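Local coordinates for protein carbon monoxide dehydrogenase (Thermococcus sp. AM4, PDB 6T7J) that catalyses the oxidation of carbon monoxide to carbon dioxide, probably passing the electrons out through iron-sulfur clusters, and is captured here in a nickel-free state, at residues L89-A94 / E199-T204; L189-D194 / G219-L224; L465-I470 / A487-M492; C481-A486 / C516-S521. All coordinates share one frame; numbering follows the deposited sequence.

Overall arrangement
The four contacts form two touching pairs. Contacts 1 and 2 share helix 193-203, with centres 11 Å apart, and meet where Glu-199 OE2 bridges to Arg-191 NH1. Contacts 3 and 4 share helix 480-489, with centres 9 Å apart, and meet where Leu-491 O packs on Cys-516 CB. The pairs are far apart: the centres of contacts 1 and 3 are 35 Å apart, on opposite sides of the chain's centre. Contact 4 binds the broken Fe4S4 cluster directly through Cys-481, whereas contact 1 only lies near a cluster, the Arg-91 side chain being about 8 Å from a separate iron-sulfur cluster (SF4).

Contact 1: residues L89-A94 / E199-T204; sequences LLRMIA and ECMHRT
Segments 89-94 and 199-204 run nearly antiparallel, their helix axes 9.1 Å apart at an angle of 161°, and the backbones come nearest where Ala-94 faces Cys-200. Leu-90 reaches straight across. Its CD1 presses on Cys-200 SG at 3.3 Å, and its CD2 turns to Thr-204 CG2 at 3.7 Å, so the two branches divide between Cys-200 and Thr-204, four residues apart. Ala-94 CB fills in beside Cys-200 CB at 3.8 Å. This is close antiparallel helix packing in the helical part of the CO dehydrogenase fold, with Leu-215 and Thr-222 of helix 212-242 also touching Leu-90 and Cys-200, respectively. The polar end belongs to Arg-91, whose extended chain brings NE within 2.6 Å of Thr-204 OG1 in a fairly straight bond lying in the guanidinium plane; NH2 adds a weak one. Thr-204 OG1 in turn donates to Cys-200 O, which ties the hydroxyl to the carbonyl four residues back. Met-201, bent at chi2 (-42°), lays CE over one guanidinium face, 3.4 Å from Arg-91 NE. Glu-558 of the second subunit forms a salt bridge with Arg-91 NH2, and Met-201 packs on Met-201 of that subunit.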
# COMPACT_ATOMS: atom_id res chain seq x y z
N LEU A 89 -2.80 1.66 11.14
CA LEU A 89 -3.86 2.57 10.72
C LEU A 89 -3.50 3.28 9.41
O LEU A 89 -4.37 3.50 8.55
CB LEU A 89 -4.16 3.58 11.82
CG LEU A 89 -5.52 4.27 11.70
CD1 LEU A 89 -6.63 3.33 12.16
CD2 LEU A 89 -5.55 5.56 12.49
N LEU A 90 -2.23 3.64 9.25
CA LEU A 90 -1.78 4.27 8.02
C LEU A 90 -2.00 3.35 6.83
O LEU A 90 -2.39 3.79 5.75
CB LEU A 90 -0.31 4.67 8.13
CG LEU A 90 0.21 5.48 6.94
CD1 LEU A 90 -0.72 6.64 6.71
CD2 LEU A 90 1.62 5.98 7.17
N ARG A 91 -1.74 2.05 7.01
CA ARG A 91 -1.96 1.12 5.90
C ARG A 91 -3.44 0.94 5.61
O ARG A 91 -3.83 0.74 4.45
CB ARG A 91 -1.29 -0.22 6.20
CG ARG A 91 0.23 -0.15 6.13
CD ARG A 91 0.87 -1.48 5.80
NE ARG A 91 2.31 -1.34 5.60
CZ ARG A 91 3.16 -2.36 5.54
NH1 ARG A 91 2.72 -3.61 5.65
NH2 ARG A 91 4.46 -2.13 5.36
N MET A 92 -4.29 1.02 6.64
CA MET A 92 -5.74 1.02 6.39
C MET A 92 -6.14 2.22 5.53
O MET A 92 -6.90 2.09 4.56
CB MET A 92 -6.50 1.03 7.71
CG MET A 92 -6.29 -0.21 8.57
SD MET A 92 -7.43 -0.28 9.96
CE MET A 92 -8.73 -1.32 9.29
N ILE A 93 -5.64 3.41 5.89
CA ILE A 93 -5.93 4.61 5.10
C ILE A 93 -5.42 4.44 3.67
O ILE A 93 -6.10 4.82 2.71
CB ILE A 93 -5.32 5.85 5.77
CG1 ILE A 93 -6.01 6.14 7.10
CG2 ILE A 93 -5.43 7.06 4.84
CD1 ILE A 93 -5.34 7.24 7.89
N ALA A 94 -4.22 3.89 3.52
CA ALA A 94 -3.65 3.67 2.20
C ALA A 94 -4.55 2.77 1.36
O ALA A 94 -4.81 3.06 0.19
CB ALA A 94 -2.25 3.06 2.32
N GLU A 199 3.66 6.34 -0.63
CA GLU A 199 4.44 6.88 0.48
C GLU A 199 3.96 6.33 1.82
O GLU A 199 4.77 6.15 2.73
CB GLU A 199 4.40 8.41 0.51
CG GLU A 199 5.09 9.01 1.74
CD GLU A 199 5.42 10.48 1.59
OE1 GLU A 199 5.75 11.12 2.61
OE2 GLU A 199 5.35 11.00 0.46
N CYS A 200 2.66 6.07 1.97
CA CYS A 200 2.23 5.39 3.18
C CYS A 200 2.83 3.99 3.24
O CYS A 200 3.36 3.57 4.28
CB CYS A 200 0.70 5.32 3.28
SG CYS A 200 -0.18 6.88 3.45
N MET A 201 2.79 3.26 2.12
CA MET A 201 3.39 1.92 2.12
C MET A 201 4.89 1.97 2.41
O MET A 201 5.45 1.01 2.95
CB MET A 201 3.12 1.22 0.78
CG MET A 201 1.66 0.85 0.57
SD MET A 201 0.89 0.19 2.06
CE MET A 201 1.75 -1.38 2.23
N HIS A 202 5.55 3.07 2.06
CA HIS A 202 6.97 3.22 2.37
C HIS A 202 7.21 3.60 3.83
O HIS A 202 8.12 3.06 4.47
CB HIS A 202 7.60 4.27 1.44
CG HIS A 202 9.03 4.59 1.77
ND1 HIS A 202 9.58 5.84 1.56
CD2 HIS A 202 10.03 3.82 2.28
CE1 HIS A 202 10.85 5.83 1.93
NE2 HIS A 202 11.14 4.62 2.37
N ARG A 203 6.39 4.51 4.38
CA ARG A 203 6.59 4.97 5.75
C ARG A 203 6.40 3.85 6.75
O ARG A 203 7.14 3.76 7.75
CB ARG A 203 5.63 6.12 6.06
CG ARG A 203 6.04 7.47 5.50
CD ARG A 203 5.05 8.55 5.91
NE ARG A 203 5.39 9.85 5.33
CZ ARG A 203 6.01 10.83 5.99
NH1 ARG A 203 6.28 11.97 5.38
NH2 ARG A 203 6.35 10.66 7.26
N THR A 204 5.42 2.98 6.52
CA THR A 204 5.15 1.86 7.41
C THR A 204 6.13 0.71 7.24
O THR A 204 6.15 -0.20 8.08
CB THR A 204 3.73 1.35 7.18
OG1 THR A 204 3.62 0.84 5.84
CG2 THR A 204 2.72 2.47 7.37

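Contact 2: residues L189-D194 / G219-L224; sequences LPRAID and GIRTSL
Arg-191 lays its guanidinium flat over that of Arg-221, with centres 3.8 Å apart and planes only 8° from parallel. The overlap is close to face-on: Arg-191 NH1 sits over the middle of the other group, 3.5 Å from Arg-221 CZ. Both chains bend at chi3, in opposite senses (-67° in Arg-191, 62° in Arg-221), and these bends turn the two flat ends face to face although the side chains start from different backbones. Carboxylates gathered around the pair probably offset the two positive charges. Arg-191 makes salt bridges through NH1 to Glu-199 and through NE to Glu-196, and the same two glutamates lie at longer, weaker range from Arg-221.

Nearer its backbone, the aliphatic part of Arg-221 rests on the incoming chain. Its CD comes within 3.2 Å of Leu-189 O, and its CG lies 4.1 Å from Pro-190 CB. Pro-190 itself sits on the helix backbone: CB is 3.5 Å from Arg-221 O, while CG, further along the ring, meets Leu-224 CB at 3.9 Å, the two side chains crossing at about a right angle. The proline ring thus bears on a turn of helix 212-242. Two residues later, Ala-192 takes the N-cap position of helix 193-203. The loop leading into helix 193-203 therefore lies against the later helix 212-242, and the arrangement is a guanidinium stack at a loop-helix junction, salt-bridged to glutamates on its Arg-191 side and only weakly paired with them on the other.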
# COMPACT_ATOMS: atom_id res chain seq x y z
N LEU A 189 -1.05 19.00 2.47
CA LEU A 189 -1.61 19.17 1.14
C LEU A 189 -1.20 18.00 0.25
O LEU A 189 0.01 17.75 0.08
CB LEU A 189 -1.15 20.49 0.52
CG LEU A 189 -1.87 21.75 1.01
CD1 LEU A 189 -1.18 23.00 0.48
CD2 LEU A 189 -3.33 21.73 0.62
N PRO A 190 -2.14 17.25 -0.31
CA PRO A 190 -1.77 16.12 -1.17
C PRO A 190 -1.27 16.58 -2.53
O PRO A 190 -1.73 17.58 -3.08
CB PRO A 190 -3.08 15.33 -1.29
CG PRO A 190 -4.15 16.36 -1.13
CD PRO A 190 -3.60 17.39 -0.17
N ARG A 191 -0.32 15.82 -3.06
CA ARG A 191 0.36 16.17 -4.31
C ARG A 191 -0.05 15.29 -5.48
O ARG A 191 -0.43 15.81 -6.53
CB ARG A 191 1.88 16.09 -4.10
CG ARG A 191 2.37 16.92 -2.91
CD ARG A 191 3.63 16.32 -2.30
NE ARG A 191 3.37 15.03 -1.68
CZ ARG A 191 4.27 14.33 -0.99
NH1 ARG A 191 3.95 13.16 -0.47
NH2 ARG A 191 5.50 14.80 -0.84
N ALA A 192 0.03 13.97 -5.33
CA ALA A 192 -0.46 13.04 -6.33
C ALA A 192 -0.93 11.79 -5.61
O ALA A 192 -0.24 11.29 -4.72
CB ALA A 192 0.63 12.70 -7.36
N ILE A 193 -2.10 11.28 -6.00
CA ILE A 193 -2.82 10.30 -5.18
C ILE A 193 -2.00 9.02 -5.02
O ILE A 193 -1.71 8.58 -3.90
CB ILE A 193 -4.20 10.00 -5.79
CG1 ILE A 193 -4.91 11.29 -6.21
CG2 ILE A 193 -5.03 9.26 -4.79
CD1 ILE A 193 -6.23 11.06 -6.93
N ASP A 194 -1.65 8.40 -6.15
CA ASP A 194 -0.86 7.17 -6.10
C ASP A 194 0.44 7.37 -5.34
O ASP A 194 0.90 6.46 -4.64
CB ASP A 194 -0.59 6.66 -7.52
CG ASP A 194 -1.86 6.26 -8.25
OD1 ASP A 194 -2.93 6.22 -7.61
OD2 ASP A 194 -1.78 5.98 -9.47
N GLY A 219 -1.10 10.22 6.87
CA GLY A 219 -2.42 9.62 6.69
C GLY A 219 -3.48 10.66 6.38
O GLY A 219 -4.36 10.43 5.54
N ILE A 220 -3.41 11.80 7.05
CA ILE A 220 -4.32 12.91 6.76
C ILE A 220 -4.13 13.37 5.31
O ILE A 220 -5.11 13.59 4.58
CB ILE A 220 -4.10 14.06 7.76
CG1 ILE A 220 -4.83 13.77 9.07
CG2 ILE A 220 -4.55 15.39 7.16
CD1 ILE A 220 -4.29 14.52 10.26
N ARG A 221 -2.87 13.53 4.89
CA ARG A 221 -2.59 13.95 3.51
C ARG A 221 -3.16 12.95 2.50
O ARG A 221 -3.74 13.35 1.48
CB ARG A 221 -1.09 14.12 3.32
CG ARG A 221 -0.67 14.38 1.87
CD ARG A 221 0.66 15.11 1.79
NE ARG A 221 1.76 14.34 2.37
CZ ARG A 221 3.00 14.80 2.52
NH1 ARG A 221 3.31 16.03 2.13
NH2 ARG A 221 3.93 14.02 3.06
N THR A 222 -3.00 11.65 2.77
CA THR A 222 -3.50 10.63 1.85
C THR A 222 -5.02 10.61 1.82
O THR A 222 -5.63 10.48 0.74
CB THR A 222 -2.95 9.26 2.26
OG1 THR A 222 -1.52 9.31 2.30
CG2 THR A 222 -3.39 8.19 1.27
N SER A 223 -5.66 10.73 2.98
CA SER A 223 -7.12 10.82 3.02
C SER A 223 -7.61 12.03 2.24
O SER A 223 -8.65 11.97 1.58
CB SER A 223 -7.59 10.88 4.47
OG SER A 223 -7.42 12.18 5.00
N LEU A 224 -6.88 13.14 2.31
CA LEU A 224 -7.27 14.32 1.54
C LEU A 224 -7.11 14.07 0.04
O LEU A 224 -7.95 14.50 -0.76
CB LEU A 224 -6.45 15.53 1.97
CG LEU A 224 -6.81 16.09 3.35
CD1 LEU A 224 -5.94 17.30 3.69
CD2 LEU A 224 -8.28 16.45 3.42

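Contact 3: residues L465-I470 / A487-M492; sequences LAKELI and AMEGLM
The apolar part of this contact turns on Leu-491, which spreads its two methyl groups against three residues of helix 460-471. CD1 meets Ala-466 CB at 3.7 Å. CD2 lies 4.0 Å from Lys-467 CG and, more loosely, 4.4 Å from Ile-470 CD1. With CG anti to the carbonyl carbon (chi1 -63°), the leucine points its fork directly at the helix. Ile-470 and Leu-491 also both touch Cys-516 of strand 516-518, which places these side chains against the sheet.

The charged part lies along the rim. Lys-467 runs across Leu-491 at about a right angle, its CG and NZ each touching CD2, and kinks at its last torsion (chi4 -80°) to bring NZ 3.6 Å from Glu-489 OE2. That is a salt bridge at long range, between residues that remain partly exposed, so solvent probably screens it.

The backbone part explains how Leu-491 gets there. Helix 480-489 stops at Gly-490, whose phi is positive at 121°. The turn is consistent with a Schellman-like end, Leu-491 N reaching back five residues to Ala-486 O in a probable hydrogen bond. Helix 460-471 is the crossover between the parallel strands 444-448 and 474-478, and helix 480-489 follows strand 474-478; the strand order 3-2-1-4-5-6 is that of a Rossmann-like domain.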
# COMPACT_ATOMS: atom_id res chain seq x y z
N LEU A 465 -29.42 6.32 15.09
CA LEU A 465 -28.77 7.62 15.06
C LEU A 465 -29.53 8.60 14.18
O LEU A 465 -29.74 9.75 14.57
CB LEU A 465 -27.33 7.47 14.58
CG LEU A 465 -26.50 8.76 14.58
CD1 LEU A 465 -26.30 9.25 16.00
CD2 LEU A 465 -25.17 8.54 13.90
N ALA A 466 -29.96 8.15 12.99
CA ALA A 466 -30.72 9.04 12.12
C ALA A 466 -32.00 9.52 12.80
O ALA A 466 -32.33 10.71 12.73
CB ALA A 466 -31.04 8.32 10.81
N LYS A 467 -32.72 8.61 13.46
CA LYS A 467 -33.96 8.96 14.14
C LYS A 467 -33.70 9.96 15.26
O LYS A 467 -34.38 10.99 15.37
CB LYS A 467 -34.61 7.70 14.72
CG LYS A 467 -35.42 6.86 13.76
CD LYS A 467 -36.21 5.82 14.54
CE LYS A 467 -36.48 4.57 13.72
NZ LYS A 467 -37.63 4.76 12.79
N GLU A 468 -32.73 9.66 16.13
CA GLU A 468 -32.44 10.53 17.26
C GLU A 468 -31.99 11.90 16.80
O GLU A 468 -32.22 12.90 17.49
CB GLU A 468 -31.39 9.89 18.17
CG GLU A 468 -31.87 8.67 18.93
CD GLU A 468 -32.95 9.00 19.94
OE1 GLU A 468 -34.04 8.40 19.87
OE2 GLU A 468 -32.70 9.87 20.81
N LEU A 469 -31.34 11.99 15.63
CA LEU A 469 -30.91 13.29 15.14
C LEU A 469 -32.08 14.07 14.54
O LEU A 469 -32.26 15.25 14.85
CB LEU A 469 -29.79 13.12 14.11
CG LEU A 469 -28.43 12.76 14.70
CD1 LEU A 469 -27.38 12.66 13.61
CD2 LEU A 469 -28.01 13.77 15.76
N ILE A 470 -32.90 13.42 13.71
CA ILE A 470 -33.99 14.16 13.06
C ILE A 470 -35.06 14.55 14.07
O ILE A 470 -35.79 15.53 13.85
CB ILE A 470 -34.60 13.37 11.89
CG1 ILE A 470 -35.22 12.06 12.37
CG2 ILE A 470 -33.58 13.11 10.83
CD1 ILE A 470 -35.98 11.33 11.29
N ALA A 487 -33.21 3.88 3.74
CA ALA A 487 -34.24 3.67 2.73
C ALA A 487 -35.10 2.46 3.06
O ALA A 487 -36.32 2.49 2.89
CB ALA A 487 -33.60 3.52 1.35
N MET A 488 -34.48 1.38 3.54
CA MET A 488 -35.24 0.18 3.88
C MET A 488 -36.10 0.39 5.12
O MET A 488 -37.15 -0.24 5.26
CB MET A 488 -34.31 -1.01 4.07
CG MET A 488 -33.58 -1.43 2.81
SD MET A 488 -32.49 -2.83 3.10
CE MET A 488 -31.41 -2.16 4.36
N GLU A 489 -35.67 1.26 6.04
CA GLU A 489 -36.45 1.49 7.24
C GLU A 489 -37.68 2.34 6.96
O GLU A 489 -38.76 2.09 7.52
CB GLU A 489 -35.59 2.14 8.32
CG GLU A 489 -36.36 2.48 9.58
CD GLU A 489 -36.36 1.35 10.59
OE1 GLU A 489 -35.60 0.38 10.39
OE2 GLU A 489 -37.11 1.43 11.58
N GLY A 490 -37.55 3.35 6.11
CA GLY A 490 -38.65 4.25 5.83
C GLY A 490 -38.30 5.68 6.14
O GLY A 490 -39.16 6.57 6.08
N LEU A 491 -37.04 5.93 6.49
CA LEU A 491 -36.58 7.27 6.82
C LEU A 491 -36.41 8.15 5.59
O LEU A 491 -36.09 9.34 5.74
CB LEU A 491 -35.26 7.19 7.59
CG LEU A 491 -35.34 6.48 8.94
CD1 LEU A 491 -33.96 6.36 9.56
CD2 LEU A 491 -36.29 7.22 9.88
N MET A 492 -36.60 7.61 4.39
CA MET A 492 -36.54 8.39 3.16
C MET A 492 -37.86 8.36 2.40
O MET A 492 -37.91 8.81 1.25
CB MET A 492 -35.40 7.90 2.27
CG MET A 492 -34.02 8.25 2.81
SD MET A 492 -32.68 7.43 1.93
CE MET A 492 -31.26 8.04 2.85

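Contact 4: residues C481-A486 / C516-S521; sequences CWSIAA and CLHMGS. With MSK (Broken Fe4S4 cluster), chain F.
His-518 faces Ser-483 across this contact, and its side chain can be followed outward atom by atom. CB packs against the terminal methyl of Met-492. With CG anti to the backbone N (chi1 -169°), the ring is brought face-on to Ser-483, and CG lies 3.7 Å from Ser-483 CB. On one edge, ND1 takes the N-H of Gly-520 at 3.1 Å, the donor tilted somewhat out of the ring plane. CE1 passes 3.4 Å from Ser-483 CB, which stands almost on the ring normal in a CH-pi contact over the middle of the face. At the tip, NE2 is hydrogen-bonded to Asn-308 OD1, on helix 304-314.

Beside this pair, Trp-482 swings its six-membered ring toward strand 516-518. Its CH2 comes to 4.2 Å from Cys-516 CB, while CZ3 turns its edge to Leu-517 O at 4.3 Å. One turn further along, Ala-486 lays its CB over one face of the indole, toward the rim.

Cys-481 carries SG to iron FE2 of the broken Fe4S4 cluster at 2.3 Å. Within this first turn, then, Cys-481 points away from the strand to the metal, Ser-483 points toward the strand, and Trp-482 reaches it through its ring end. The hydrogen bonds at both ring nitrogens limit the rotation of His-518; with ND1 accepting and an amide oxygen at NE2, the proton probably sits on NE2.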
# COMPACT_ATOMS: atom_id res chain seq x y z
N CYS A 481 -24.16 2.29 2.60
CA CYS A 481 -25.04 1.33 3.24
C CYS A 481 -25.86 1.97 4.36
O CYS A 481 -26.93 1.46 4.69
CB CYS A 481 -24.25 0.13 3.75
SG CYS A 481 -23.53 -0.90 2.43
N TRP A 482 -25.41 3.10 4.92
CA TRP A 482 -26.32 3.86 5.77
C TRP A 482 -27.54 4.30 4.99
O TRP A 482 -28.66 4.25 5.50
CB TRP A 482 -25.66 5.11 6.37
CG TRP A 482 -26.72 5.95 7.06
CD1 TRP A 482 -27.17 5.82 8.34
CD2 TRP A 482 -27.52 6.99 6.47
NE1 TRP A 482 -28.17 6.73 8.60
CE2 TRP A 482 -28.41 7.46 7.47
CE3 TRP A 482 -27.57 7.59 5.21
CZ2 TRP A 482 -29.32 8.48 7.24
CZ3 TRP A 482 -28.48 8.60 4.98
CH2 TRP A 482 -29.34 9.04 5.99
N SER A 483 -27.34 4.77 3.76
CA SER A 483 -28.48 5.22 2.97
C SER A 483 -29.37 4.04 2.59
O SER A 483 -30.60 4.17 2.59
CB SER A 483 -28.02 5.98 1.74
OG SER A 483 -27.21 7.08 2.12
N ILE A 484 -28.77 2.89 2.31
CA ILE A 484 -29.60 1.70 2.05
C ILE A 484 -30.41 1.35 3.29
O ILE A 484 -31.60 1.01 3.19
CB ILE A 484 -28.72 0.52 1.59
CG1 ILE A 484 -27.94 0.91 0.33
CG2 ILE A 484 -29.59 -0.69 1.30
CD1 ILE A 484 -26.97 -0.16 -0.13
N ALA A 485 -29.81 1.44 4.48
CA ALA A 485 -30.52 1.13 5.71
C ALA A 485 -31.66 2.12 5.95
O ALA A 485 -32.78 1.72 6.30
CB ALA A 485 -29.55 1.14 6.89
N ALA A 486 -31.38 3.41 5.78
CA ALA A 486 -32.40 4.43 5.98
C ALA A 486 -33.54 4.26 4.98
O ALA A 486 -34.71 4.47 5.31
CB ALA A 486 -31.78 5.82 5.86
N CYS A 516 -34.33 12.82 5.69
CA CYS A 516 -33.07 12.11 5.48
C CYS A 516 -32.76 12.13 3.99
O CYS A 516 -33.57 11.68 3.17
CB CYS A 516 -33.16 10.67 6.00
SG CYS A 516 -33.39 10.54 7.79
N LEU A 517 -31.58 12.64 3.64
CA LEU A 517 -31.20 12.89 2.25
C LEU A 517 -30.17 11.86 1.80
O LEU A 517 -29.03 11.84 2.28
CB LEU A 517 -30.67 14.32 2.09
CG LEU A 517 -31.65 15.43 2.47
CD1 LEU A 517 -31.12 16.79 2.07
CD2 LEU A 517 -33.03 15.19 1.86
N HIS A 518 -30.58 11.01 0.86
CA HIS A 518 -29.69 10.06 0.20
C HIS A 518 -28.83 10.81 -0.80
O HIS A 518 -29.33 11.28 -1.83
CB HIS A 518 -30.51 8.97 -0.49
CG HIS A 518 -29.70 7.81 -0.97
ND1 HIS A 518 -28.33 7.85 -1.10
CD2 HIS A 518 -30.08 6.56 -1.35
CE1 HIS A 518 -27.89 6.69 -1.55
NE2 HIS A 518 -28.93 5.89 -1.71
N MET A 519 -27.53 10.92 -0.51
CA MET A 519 -26.62 11.68 -1.36
C MET A 519 -25.75 10.80 -2.24
O MET A 519 -24.87 11.31 -2.94
CB MET A 519 -25.76 12.61 -0.50
CG MET A 519 -26.58 13.65 0.24
SD MET A 519 -25.61 15.02 0.90
CE MET A 519 -25.28 15.95 -0.59
N GLY A 520 -25.96 9.48 -2.23
CA GLY A 520 -25.36 8.59 -3.21
C GLY A 520 -24.50 7.51 -2.55
O GLY A 520 -24.84 6.98 -1.49
N SER A 521 -23.38 7.21 -3.20
CA SER A 521 -22.53 6.08 -2.87
C SER A 521 -21.35 6.53 -2.01
O SER A 521 -21.26 7.69 -1.58
CB SER A 521 -22.06 5.39 -4.15
OG SER A 521 -21.29 6.27 -4.95
S1 MSK F . -20.32 -0.76 -0.12
S3 MSK F . -17.65 0.38 1.79
S4 MSK F . -19.73 -2.02 3.08
S5 MSK F . -20.72 1.20 2.35
FE1 MSK F . -19.38 1.11 -0.99
FE2 MSK F . -21.22 -0.82 2.02
FE3 MSK F . -19.04 0.00 3.48
FE4 MSK F . -18.69 -1.52 1.27